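Long-range contacts in beta-lactamase (Serratia marcescens, PDB 5GWA), which probably hydrolyses the ring of beta-lactam antibiotics as an extended-spectrum class A beta-lactamase, and is held here as a covalent complex with the inhibitor avibactam: residues Tyr43-Thr48 against Asn160-Asp165; Leu72-Ser77 against Leu96-Ser101; Thr237-Lys242 against Ser270-Leu275. One frame throughout, in Å; residues are numbered along the deposited sequence.

Contact 1. Residues Tyr43-Thr48 against Asn160-Asp165. With NA (sodium ion), chain K; NA (sodium ion), chain L; NXL ((2S,5R)-1-formyl-5-[(sulfooxy)amino]piperidine-2-carboxamide), chain B.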
loop_
_atom_site.group_PDB
_atom_site.type_symbol
_atom_site.label_atom_id
_atom_site.label_comp_id
_atom_site.label_asym_id
_atom_site.label_seq_id
_atom_site.Cartn_x
_atom_site.Cartn_y
_atom_site.Cartn_z
ATOM N N TYR A 43 16.429 -15.962 -4.862
ATOM C CA TYR A 43 16.080 -14.592 -4.596
ATOM C C TYR A 43 14.580 -14.473 -4.382
ATOM O O TYR A 43 13.808 -15.057 -5.098
ATOM C CB TYR A 43 16.479 -13.777 -5.830
ATOM C CG TYR A 43 17.971 -13.736 -6.035
ATOM C CD1 TYR A 43 18.733 -12.764 -5.432
ATOM C CD2 TYR A 43 18.612 -14.671 -6.808
ATOM C CE1 TYR A 43 20.103 -12.778 -5.530
ATOM C CE2 TYR A 43 19.984 -14.708 -6.917
ATOM C CZ TYR A 43 20.727 -13.741 -6.288
ATOM O OH TYR A 43 22.098 -13.741 -6.412
ATOM N N PRO A 44 14.159 -13.653 -3.425
ATOM C CA PRO A 44 12.750 -13.454 -3.228
ATOM C C PRO A 44 12.164 -12.619 -4.355
ATOM O O PRO A 44 12.724 -11.581 -4.722
ATOM C CB PRO A 44 12.688 -12.741 -1.879
ATOM C CG PRO A 44 14.010 -12.065 -1.753
ATOM C CD PRO A 44 14.987 -12.969 -2.420
ATOM N N MET A 45 11.086 -13.117 -4.932
ATOM C CA MET A 45 10.515 -12.497 -6.137
ATOM C C MET A 45 9.719 -11.205 -5.848
ATOM O O MET A 45 9.640 -10.318 -6.726
ATOM C CB MET A 45 9.618 -13.487 -6.877
ATOM C CG MET A 45 10.387 -14.567 -7.564
ATOM S SD MET A 45 9.381 -15.574 -8.652
ATOM C CE MET A 45 8.536 -16.620 -7.485
ATOM N N GLN A 46 9.053 -11.156 -4.692
ATOM C CA GLN A 46 7.998 -10.183 -4.358
ATOM C C GLN A 46 7.093 -10.028 -5.573
ATOM O O GLN A 46 6.728 -11.046 -6.174
ATOM C CB GLN A 46 8.604 -8.885 -3.915
ATOM C CG GLN A 46 9.064 -8.876 -2.484
ATOM C CD GLN A 46 7.920 -8.896 -1.500
ATOM O OE1 GLN A 46 6.749 -8.859 -1.872
ATOM N NE2 GLN A 46 8.262 -9.013 -0.199
ATOM N N SER A 47 6.817 -8.811 -6.006
ATOM C CA SER A 47 5.750 -8.601 -6.984
ATOM C C SER A 47 6.099 -9.092 -8.382
ATOM O O SER A 47 5.186 -9.187 -9.214
ATOM C CB SER A 47 5.335 -7.138 -7.105
ATOM O OG SER A 47 4.621 -6.660 -5.961
ATOM N N THR A 48 7.350 -9.491 -8.640
ATOM C CA THR A 48 7.700 -9.976 -9.961
ATOM C C THR A 48 6.946 -11.258 -10.305
ATOM O O THR A 48 6.667 -11.482 -11.468
ATOM C CB THR A 48 9.210 -10.189 -10.181
ATOM O OG1 THR A 48 9.678 -11.218 -9.312
ATOM C CG2 THR A 48 9.978 -8.872 -9.947
ATOM N N ASN A 160 8.652 -17.550 -1.925
ATOM C CA ASN A 160 8.408 -17.220 -3.319
ATOM C C ASN A 160 9.731 -16.802 -3.960
ATOM O O ASN A 160 10.062 -15.618 -4.029
ATOM C CB ASN A 160 7.436 -16.060 -3.445
ATOM C CG ASN A 160 6.026 -16.423 -3.083
ATOM O OD1 ASN A 160 5.552 -17.516 -3.370
ATOM N ND2 ASN A 160 5.320 -15.488 -2.525
ATOM N N TRP A 161 10.519 -17.787 -4.370
ATOM C CA TRP A 161 11.894 -17.534 -4.788
ATOM C C TRP A 161 12.150 -17.949 -6.211
ATOM O O TRP A 161 11.380 -18.731 -6.804
ATOM C CB TRP A 161 12.891 -18.251 -3.859
ATOM C CG TRP A 161 12.717 -19.770 -3.774
ATOM C CD1 TRP A 161 12.189 -20.470 -2.727
ATOM C CD2 TRP A 161 13.230 -20.752 -4.688
ATOM N NE1 TRP A 161 12.215 -21.826 -3.005
ATOM C CE2 TRP A 161 12.885 -22.024 -4.180
ATOM C CE3 TRP A 161 13.943 -20.684 -5.880
ATOM C CZ2 TRP A 161 13.180 -23.205 -4.868
ATOM C CZ3 TRP A 161 14.254 -21.871 -6.537
ATOM C CH2 TRP A 161 13.873 -23.103 -6.013
ATOM N N THR A 162 13.258 -17.462 -6.754
ATOM C CA THR A 162 13.663 -17.794 -8.095
ATOM C C THR A 162 15.164 -17.733 -8.243
ATOM O O THR A 162 15.826 -16.973 -7.523
ATOM C CB THR A 162 13.005 -16.824 -9.113
ATOM O OG1 THR A 162 13.154 -17.340 -10.438
ATOM C CG2 THR A 162 13.611 -15.435 -9.025
ATOM N N THR A 163 15.692 -18.439 -9.237
ATOM C CA THR A 163 16.984 -18.084 -9.750
ATOM C C THR A 163 16.811 -17.047 -10.853
ATOM O O THR A 163 15.774 -16.951 -11.468
ATOM C CB THR A 163 17.753 -19.264 -10.326
ATOM O OG1 THR A 163 17.011 -19.849 -11.391
ATOM C CG2 THR A 163 18.086 -20.300 -9.242
ATOM N N PRO A 164 17.837 -16.217 -11.091
ATOM C CA PRO A 164 17.616 -15.167 -12.115
ATOM C C PRO A 164 17.566 -15.719 -13.535
ATOM O O PRO A 164 16.870 -15.170 -14.396
ATOM C CB PRO A 164 18.781 -14.213 -11.946
ATOM C CG PRO A 164 19.543 -14.656 -10.749
ATOM C CD PRO A 164 19.073 -16.026 -10.331
ATOM N N ASP A 165 18.344 -16.767 -13.807
ATOM C CA ASP A 165 18.316 -17.414 -15.102
ATOM C C ASP A 165 16.995 -18.102 -15.386
ATOM O O ASP A 165 16.500 -17.988 -16.499
ATOM C CB ASP A 165 19.527 -18.328 -15.324
ATOM C CG ASP A 165 19.696 -19.379 -14.255
ATOM O OD1 ASP A 165 19.537 -19.121 -13.050
ATOM O OD2 ASP A 165 20.045 -20.522 -14.623
HETATM NA NA NA K . 20.780 -20.991 -11.490
HETATM NA NA NA L . 17.773 -21.901 -13.026
HETATM O OAC NXL B . 6.612 -6.316 -4.910
HETATM C CAN NXL B . 5.437 -5.986 -5.018
HETATM N N NXL B . 4.824 -5.224 -4.229
HETATM C CAJ NXL B . 3.548 -4.637 -4.584
HETATM C CA NXL B . 5.478 -4.783 -3.005
HETATM C C NXL B . 4.853 -5.259 -1.739
HETATM O O NXL B . 3.787 -5.847 -1.732
HETATM N NAA NXL B . 5.474 -4.865 -0.624
HETATM C CB NXL B . 5.558 -3.278 -3.012
HETATM C CAH NXL B . 4.255 -2.614 -3.388
HETATM C CAO NXL B . 3.709 -3.141 -4.708
HETATM N NAK NXL B . 4.459 -2.783 -5.931
HETATM O OAL NXL B . 5.727 -2.466 -5.772
HETATM S SAR NXL B . 6.601 -2.636 -7.019
HETATM O OAD NXL B . 6.649 -1.321 -7.576
HETATM O OAE NXL B . 7.965 -2.972 -6.808
HETATM O OAG NXL B . 5.982 -3.959 -7.749
HETATM O O HOH W 1 8.721 -12.793 -2.521
HETATM O O HOH W 2 22.841 -22.415 -12.591
HETATM O O HOH W 3 20.830 -23.329 -10.150
HETATM O O HOH W 4 15.719 -22.618 -14.672
#
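Asn160 O is gripped by several groups across the contact between Tyr43-Thr48 and Asn160-Asp165. Met45 N reaches it at 2.8 Å, nearly along the C=O axis, Pro44 adds a CA-H...O contact, and a water on Gln46 N lends a weak bond. Beyond the Pro44/Trp161 pair, Tyr43 and Thr162 form an antiparallel hydrogen-bonded pair: Tyr43 N meets Thr162 O at 2.9 Å in an almost straight bond (172°), while Thr162 N returns to Tyr43 O at 3.0 Å and bends more. Pro44 lacks an N-H, which costs nothing at its non-hydrogen-bonded pairing with Trp161.

Met45 turns its side chain onto the other strand. The chain bends at its last torsion (chi3 -77°), bringing CE near Trp161 O, and its CG lies 3.6 Å from Thr162 CG2, the two side chains crossing at about a right angle. The ring of Tyr43 has Thr162 O at its edge, and its CE2 is 3.8 Å from Pro164 CD; its OH is hydrogen-bonded to Asn38 O. Proline suits the first turn of helix 164-175, where no N-H is needed. Thr163 is the N-cap: its OG1 is hydrogen-bonded with Ala166 N and also binds a sodium ion.

Past the bridge, Thr48 OG1 and N both bond Met45 O from one face, closing the turn Met45-Thr48 that carries Ser47, whose OG is joined to avibactam CAN (1.4 Å). The strand pair, with 141-142 beyond 161-162, packs against strands 227-237 and 243-253 through Ala229 and Tyr249, beside the start of helix 49-63.

Contact 2. Residues Leu72-Ser77 against Leu96-Ser101. With NA (sodium ion), chain O; SO4 (sulfate ion), chain D.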
loop_
_atom_site.group_PDB
_atom_site.type_symbol
_atom_site.label_atom_id
_atom_site.label_comp_id
_atom_site.label_asym_id
_atom_site.label_seq_id
_atom_site.Cartn_x
_atom_site.Cartn_y
_atom_site.Cartn_z
ATOM N N LEU A 72 -15.430 -10.499 -12.897
ATOM C CA LEU A 72 -15.545 -11.008 -11.550
ATOM C C LEU A 72 -16.298 -10.060 -10.648
ATOM O O LEU A 72 -16.158 -8.837 -10.781
ATOM C CB LEU A 72 -14.156 -11.263 -10.963
ATOM C CG LEU A 72 -13.245 -12.218 -11.710
ATOM C CD1 LEU A 72 -11.887 -12.333 -11.068
ATOM C CD2 LEU A 72 -13.886 -13.586 -11.767
ATOM N N PHE A 73 -17.044 -10.601 -9.673
ATOM C CA PHE A 73 -17.564 -9.739 -8.628
ATOM C C PHE A 73 -16.520 -9.573 -7.544
ATOM O O PHE A 73 -16.095 -10.532 -6.930
ATOM C CB PHE A 73 -18.866 -10.305 -8.016
ATOM C CG PHE A 73 -19.583 -9.315 -7.126
ATOM C CD1 PHE A 73 -20.383 -8.357 -7.671
ATOM C CD2 PHE A 73 -19.354 -9.302 -5.761
ATOM C CE1 PHE A 73 -21.018 -7.417 -6.868
ATOM C CE2 PHE A 73 -19.979 -8.355 -4.953
ATOM C CZ PHE A 73 -20.804 -7.433 -5.513
ATOM N N VAL A 74 -16.014 -8.350 -7.394
ATOM C CA VAL A 74 -14.989 -8.057 -6.418
ATOM C C VAL A 74 -15.643 -7.525 -5.157
ATOM O O VAL A 74 -16.238 -6.439 -5.151
ATOM C CB VAL A 74 -13.987 -7.037 -7.008
ATOM C CG1 VAL A 74 -12.933 -6.632 -5.971
ATOM C CG2 VAL A 74 -13.334 -7.643 -8.253
ATOM N N LYS A 75 -15.654 -8.380 -4.143
ATOM C CA LYS A 75 -16.223 -8.023 -2.832
ATOM C C LYS A 75 -15.404 -6.939 -2.170
ATOM O O LYS A 75 -14.222 -6.854 -2.379
ATOM C CB LYS A 75 -16.221 -9.248 -1.900
ATOM C CG LYS A 75 -17.253 -10.288 -2.278
ATOM C CD LYS A 75 -17.401 -11.344 -1.185
ATOM C CE LYS A 75 -16.277 -12.355 -1.204
ATOM N NZ LYS A 75 -16.687 -13.586 -0.456
ATOM N N LYS A 76 -16.010 -6.191 -1.254
ATOM C CA LYS A 76 -15.239 -5.234 -0.477
ATOM C C LYS A 76 -14.101 -5.945 0.282
ATOM O O LYS A 76 -12.991 -5.439 0.366
ATOM C CB LYS A 76 -16.167 -4.485 0.464
ATOM C CG LYS A 76 -15.480 -3.684 1.536
ATOM C CD LYS A 76 -15.600 -2.198 1.245
ATOM C CE LYS A 76 -15.259 -1.423 2.492
ATOM N NZ LYS A 76 -14.175 -2.116 3.264
ATOM N N SER A 77 -14.349 -7.147 0.771
ATOM C CA SER A 77 -13.327 -7.865 1.516
ATOM C C SER A 77 -12.191 -8.392 0.639
ATOM O O SER A 77 -11.149 -8.734 1.174
ATOM C CB SER A 77 -13.957 -9.006 2.317
ATOM O OG SER A 77 -14.478 -9.980 1.447
ATOM N N LEU A 96 -18.310 -4.684 -6.644
ATOM C CA LEU A 96 -18.586 -4.336 -8.014
ATOM C C LEU A 96 -17.985 -5.336 -8.988
ATOM O O LEU A 96 -17.084 -6.077 -8.628
ATOM C CB LEU A 96 -18.126 -2.919 -8.333
ATOM C CG LEU A 96 -16.652 -2.695 -8.652
ATOM C CD1 LEU A 96 -16.478 -1.295 -9.251
ATOM C CD2 LEU A 96 -15.741 -2.933 -7.468
ATOM N N GLU A 97 -18.524 -5.337 -10.208
ATOM C CA GLU A 97 -18.071 -6.219 -11.269
ATOM C C GLU A 97 -16.887 -5.566 -11.962
ATOM O O GLU A 97 -17.039 -4.437 -12.435
ATOM C CB GLU A 97 -19.194 -6.388 -12.279
ATOM C CG GLU A 97 -20.493 -6.884 -11.648
ATOM C CD GLU A 97 -21.726 -6.592 -12.487
ATOM O OE1 GLU A 97 -21.655 -5.864 -13.513
ATOM O OE2 GLU A 97 -22.778 -7.170 -12.184
ATOM N N LEU A 98 -15.769 -6.280 -12.065
ATOM C CA LEU A 98 -14.573 -5.794 -12.806
ATOM C C LEU A 98 -14.127 -6.876 -13.794
ATOM O O LEU A 98 -13.999 -8.014 -13.450
ATOM C CB LEU A 98 -13.438 -5.459 -11.848
ATOM C CG LEU A 98 -13.677 -4.282 -10.905
ATOM C CD1 LEU A 98 -12.507 -4.141 -9.948
ATOM C CD2 LEU A 98 -13.918 -2.991 -11.618
ATOM N N SER A 99 -13.731 -6.460 -14.979
ATOM C CA SER A 99 -13.278 -7.427 -15.969
ATOM C C SER A 99 -11.947 -8.036 -15.592
ATOM O O SER A 99 -11.112 -7.394 -14.930
ATOM C CB SER A 99 -13.145 -6.798 -17.363
ATOM O OG SER A 99 -12.150 -5.751 -17.402
ATOM N N PHE A 100 -11.680 -9.223 -16.109
ATOM C CA PHE A 100 -10.361 -9.809 -15.982
ATOM C C PHE A 100 -9.340 -8.826 -16.559
ATOM O O PHE A 100 -8.247 -8.695 -16.028
ATOM C CB PHE A 100 -10.260 -11.123 -16.753
ATOM C CG PHE A 100 -11.074 -12.210 -16.178
ATOM C CD1 PHE A 100 -10.630 -12.939 -15.093
ATOM C CD2 PHE A 100 -12.298 -12.567 -16.768
ATOM C CE1 PHE A 100 -11.398 -13.948 -14.543
ATOM C CE2 PHE A 100 -13.042 -13.589 -16.244
ATOM C CZ PHE A 100 -12.602 -14.283 -15.132
ATOM N N SER A 101 -9.651 -8.227 -17.714
ATOM C CA SER A 101 -8.747 -7.234 -18.321
ATOM C C SER A 101 -8.330 -6.127 -17.344
ATOM O O SER A 101 -7.131 -5.874 -17.139
ATOM C CB SER A 101 -9.412 -6.583 -19.533
ATOM O OG SER A 101 -8.600 -5.550 -20.051
HETATM NA NA NA O . -16.550 -2.795 -14.641
HETATM S S SO4 D . -11.990 0.305 4.022
HETATM O O1 SO4 D . -12.822 0.539 5.231
HETATM O O2 SO4 D . -11.129 1.463 3.808
HETATM O O3 SO4 D . -11.196 -0.916 4.305
HETATM O O4 SO4 D . -12.842 0.009 2.833
#
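A two-stranded antiparallel ribbon, strand 71-74 against strand 96-99, belongs to the mainly helical part of the enzyme and here brings Leu72-Val74 against Leu96-Leu98. Four backbone bonds hold it. Leu72 and Leu98 make one hydrogen-bonded pair, with Leu98 N in the plane of the Leu72 carbonyl at 2.9 Å from Leu72 O. Val74 and Leu96 make the other, where Val74 N lies 2.8 Å from Leu96 O. The strands are strongly twisted, their directions standing at 131° instead of near 180°.

Side chains alternate between two unlike faces. Leu72, Val74, Leu96 and Leu98 share the apolar one. Leu72 puts its CD2 branch 3.7 Å from Phe100 CZ, leucine and ring crossing at about a right angle; the ring also meets Phe122 of helix 113-123. Val74 CG2 touches Leu98 CD1 at 4.0 Å. Branched aliphatic groups suit this side, since Ile118 and Ile103 of helices 113-123 and 100-109 press on it.

Phe73 and Glu97 face outward as a non-hydrogen-bonded pair. With CG trans to its own N (chi1 -169°), the Phe73 ring swings back across the ribbon until one face lies over Leu96 N, which stands 3.8 Å above the plane near the rim. Glu97 CG comes to the edge of that ring, 4.2 Å from Phe73 CD1, so the acid lends only its aliphatic stem and keeps its carboxylate on the exposed side. Glu97 O binds a sodium ion.

Ser99 ends the strand as N-cap, its hydroxyl taking the N-H of Glu102. The whole is a strand-to-helix passage in which an amphipathic beta ribbon leads directly into helix 100-109 and covers neighbouring helices of the all-alpha domain of the class A beta-lactamase fold.

Contact 3. Residues Thr237-Lys242 against Ser270-Leu275. With SO4 (sulfate ion), chain C.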
loop_
_atom_site.group_PDB
_atom_site.type_symbol
_atom_site.label_atom_id
_atom_site.label_comp_id
_atom_site.label_asym_id
_atom_site.label_seq_id
_atom_site.Cartn_x
_atom_site.Cartn_y
_atom_site.Cartn_z
ATOM N N THR A 237 13.763 -3.695 -25.887
ATOM C CA THR A 237 13.948 -3.556 -27.330
ATOM C C THR A 237 15.148 -2.674 -27.587
ATOM O O THR A 237 15.240 -1.542 -27.127
ATOM C CB THR A 237 12.715 -2.957 -27.995
ATOM O OG1 THR A 237 11.567 -3.716 -27.630
ATOM C CG2 THR A 237 12.870 -2.942 -29.535
ATOM N N LEU A 238 16.050 -3.208 -28.403
ATOM C CA LEU A 238 17.239 -2.481 -28.817
ATOM C C LEU A 238 16.916 -1.531 -29.979
ATOM O O LEU A 238 15.867 -1.650 -30.606
ATOM C CB LEU A 238 18.330 -3.485 -29.205
ATOM C CG LEU A 238 18.922 -4.283 -28.015
ATOM C CD1 LEU A 238 19.466 -5.592 -28.518
ATOM C CD2 LEU A 238 19.968 -3.459 -27.305
ATOM N N PRO A 239 17.855 -0.641 -30.303
ATOM C CA PRO A 239 17.591 0.319 -31.363
ATOM C C PRO A 239 17.404 -0.313 -32.720
ATOM O O PRO A 239 16.860 0.355 -33.616
ATOM C CB PRO A 239 18.826 1.220 -31.327
ATOM C CG PRO A 239 19.367 1.069 -29.935
ATOM C CD PRO A 239 19.146 -0.380 -29.648
ATOM N N ASN A 240 17.842 -1.562 -32.895
ATOM C CA ASN A 240 17.642 -2.303 -34.128
ATOM C C ASN A 240 16.547 -3.350 -34.094
ATOM O O ASN A 240 16.488 -4.233 -34.956
ATOM C CB ASN A 240 18.955 -2.952 -34.570
ATOM C CG ASN A 240 19.333 -4.134 -33.713
ATOM O OD1 ASN A 240 18.754 -4.345 -32.650
ATOM N ND2 ASN A 240 20.223 -4.971 -34.224
ATOM N N GLY A 241 15.658 -3.240 -33.108
ATOM C CA GLY A 241 14.465 -4.064 -33.087
ATOM C C GLY A 241 14.644 -5.406 -32.406
ATOM O O GLY A 241 13.667 -6.106 -32.162
ATOM N N LYS A 242 15.889 -5.802 -32.160
ATOM C CA LYS A 242 16.140 -7.048 -31.481
ATOM C C LYS A 242 15.803 -6.827 -30.007
ATOM O O LYS A 242 15.703 -5.668 -29.557
ATOM C CB LYS A 242 17.620 -7.459 -31.642
ATOM C CG LYS A 242 18.013 -7.906 -33.052
ATOM C CD LYS A 242 17.464 -9.284 -33.374
ATOM C CE LYS A 242 17.293 -9.512 -34.872
ATOM N NZ LYS A 242 18.570 -9.869 -35.545
ATOM N N SER A 270 24.808 -1.024 -18.449
ATOM C CA SER A 270 26.035 -1.717 -18.858
ATOM C C SER A 270 25.701 -2.740 -19.934
ATOM O O SER A 270 26.396 -2.838 -20.950
ATOM C CB SER A 270 26.731 -2.427 -17.688
ATOM O OG SER A 270 27.313 -1.498 -16.775
ATOM N N VAL A 271 24.623 -3.493 -19.727
ATOM C CA VAL A 271 24.245 -4.527 -20.676
ATOM C C VAL A 271 23.789 -3.899 -21.993
ATOM O O VAL A 271 24.165 -4.346 -23.068
ATOM C CB VAL A 271 23.140 -5.441 -20.090
ATOM C CG1 VAL A 271 22.615 -6.411 -21.117
ATOM C CG2 VAL A 271 23.664 -6.187 -18.877
ATOM N N TRP A 272 22.962 -2.867 -21.882
ATOM C CA TRP A 272 22.494 -2.103 -23.034
ATOM C C TRP A 272 23.683 -1.573 -23.844
ATOM O O TRP A 272 23.748 -1.788 -25.053
ATOM C CB TRP A 272 21.597 -0.955 -22.558
ATOM C CG TRP A 272 21.227 0.025 -23.615
ATOM C CD1 TRP A 272 21.942 1.143 -23.989
ATOM C CD2 TRP A 272 20.057 0.018 -24.429
ATOM N NE1 TRP A 272 21.278 1.817 -24.969
ATOM C CE2 TRP A 272 20.169 1.096 -25.333
ATOM C CE3 TRP A 272 18.978 -0.855 -24.569
ATOM C CZ2 TRP A 272 19.132 1.447 -26.195
ATOM C CZ3 TRP A 272 17.972 -0.530 -25.475
ATOM C CH2 TRP A 272 18.084 0.584 -26.310
ATOM N N ASP A 273 24.626 -0.920 -23.167
ATOM C CA ASP A 273 25.775 -0.326 -23.854
ATOM C C ASP A 273 26.562 -1.400 -24.605
ATOM O O ASP A 273 26.956 -1.175 -25.725
ATOM C CB ASP A 273 26.697 0.416 -22.867
ATOM C CG ASP A 273 26.142 1.754 -22.432
ATOM O OD1 ASP A 273 25.198 2.280 -23.077
ATOM O OD2 ASP A 273 26.693 2.322 -21.468
ATOM N N TYR A 274 26.738 -2.582 -24.015
ATOM C CA TYR A 274 27.420 -3.698 -24.672
ATOM C C TYR A 274 26.669 -4.195 -25.906
ATOM O O TYR A 274 27.249 -4.380 -27.005
ATOM C CB TYR A 274 27.614 -4.853 -23.684
ATOM C CG TYR A 274 28.271 -6.055 -24.319
ATOM C CD1 TYR A 274 29.644 -6.090 -24.509
ATOM C CD2 TYR A 274 27.507 -7.087 -24.853
ATOM C CE1 TYR A 274 30.244 -7.159 -25.160
ATOM C CE2 TYR A 274 28.096 -8.157 -25.495
ATOM C CZ TYR A 274 29.466 -8.180 -25.656
ATOM O OH TYR A 274 30.055 -9.258 -26.277
ATOM N N LEU A 275 25.367 -4.398 -25.762
ATOM C CA LEU A 275 24.601 -4.950 -26.859
ATOM C C LEU A 275 24.403 -3.948 -28.017
ATOM O O LEU A 275 24.221 -4.375 -29.133
ATOM C CB LEU A 275 23.237 -5.501 -26.382
ATOM C CG LEU A 275 23.332 -6.654 -25.394
ATOM C CD1 LEU A 275 21.948 -6.960 -24.833
ATOM C CD2 LEU A 275 23.912 -7.897 -26.038
HETATM S S SO4 C . 8.661 -3.706 -29.828
HETATM O O1 SO4 C . 7.681 -4.324 -30.734
HETATM O O2 SO4 C . 7.895 -3.663 -28.587
HETATM O O3 SO4 C . 9.784 -4.665 -29.844
HETATM O O4 SO4 C . 8.998 -2.407 -30.435
#
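Trp272 reaches out from its helix with the six-membered side of its indole against Thr237-Pro239. At the edge, in the ring plane, Thr237 O stands 3.3 Å from CZ3 of Trp272. Pro239 and Leu238 approach obliquely: Pro239 CD is 3.6 Å from Trp272 CH2, and Leu238 CD2 is 3.9 Å from Trp272 CE3. A wide indole spans these neighbours because its CG is trans to the backbone N (chi1 171°), which carries the ring away from the helix. The same CD2 methyl of Leu238 also rests 4.0 Å from Leu275 CB, three residues on, just under one helical turn, so leucine bridges two helix positions.

The contact is mostly apolar, and the turn is held by several bonds of its own. Leu238 N bonds Lys242 O at 2.7 Å, and Gly241 N closes a type I turn on Leu238 O. Asn240 OD1 accepts from Lys242 N, an Asx turn. Gly241 has a positive phi (88°), where a CB would be jammed against Asn240 O.

This is a tight hairpin connection between strands 227-237 and 243-253, flanked at Thr237-Pro239 by the C-terminal helix that packs on the sheet in the alpha/beta domain of class A beta-lactamases.

Overall arrangement
No two of the three contacts touch. Contact 1 is the buried one, its centre about 8 Å from the chain's centre: a short strand pair packed against the five-stranded sheet, one strand of which leads to the inhibitor-bound serine. Contact 2 is partly buried, and contact 3 lies at the surface; their centres are about 40 Å apart, on opposite sides of the chain's centre. Contacts 1 and 2 both rely on antiparallel backbone bonds, and in each the second strand leads into a helix whose N-cap is a hydroxyl residue. In contact 3 a hairpin turn and a helix meet mainly through apolar side chains. Along the sequence, contact 2 falls between the segments of contact 1, and contact 3 follows both.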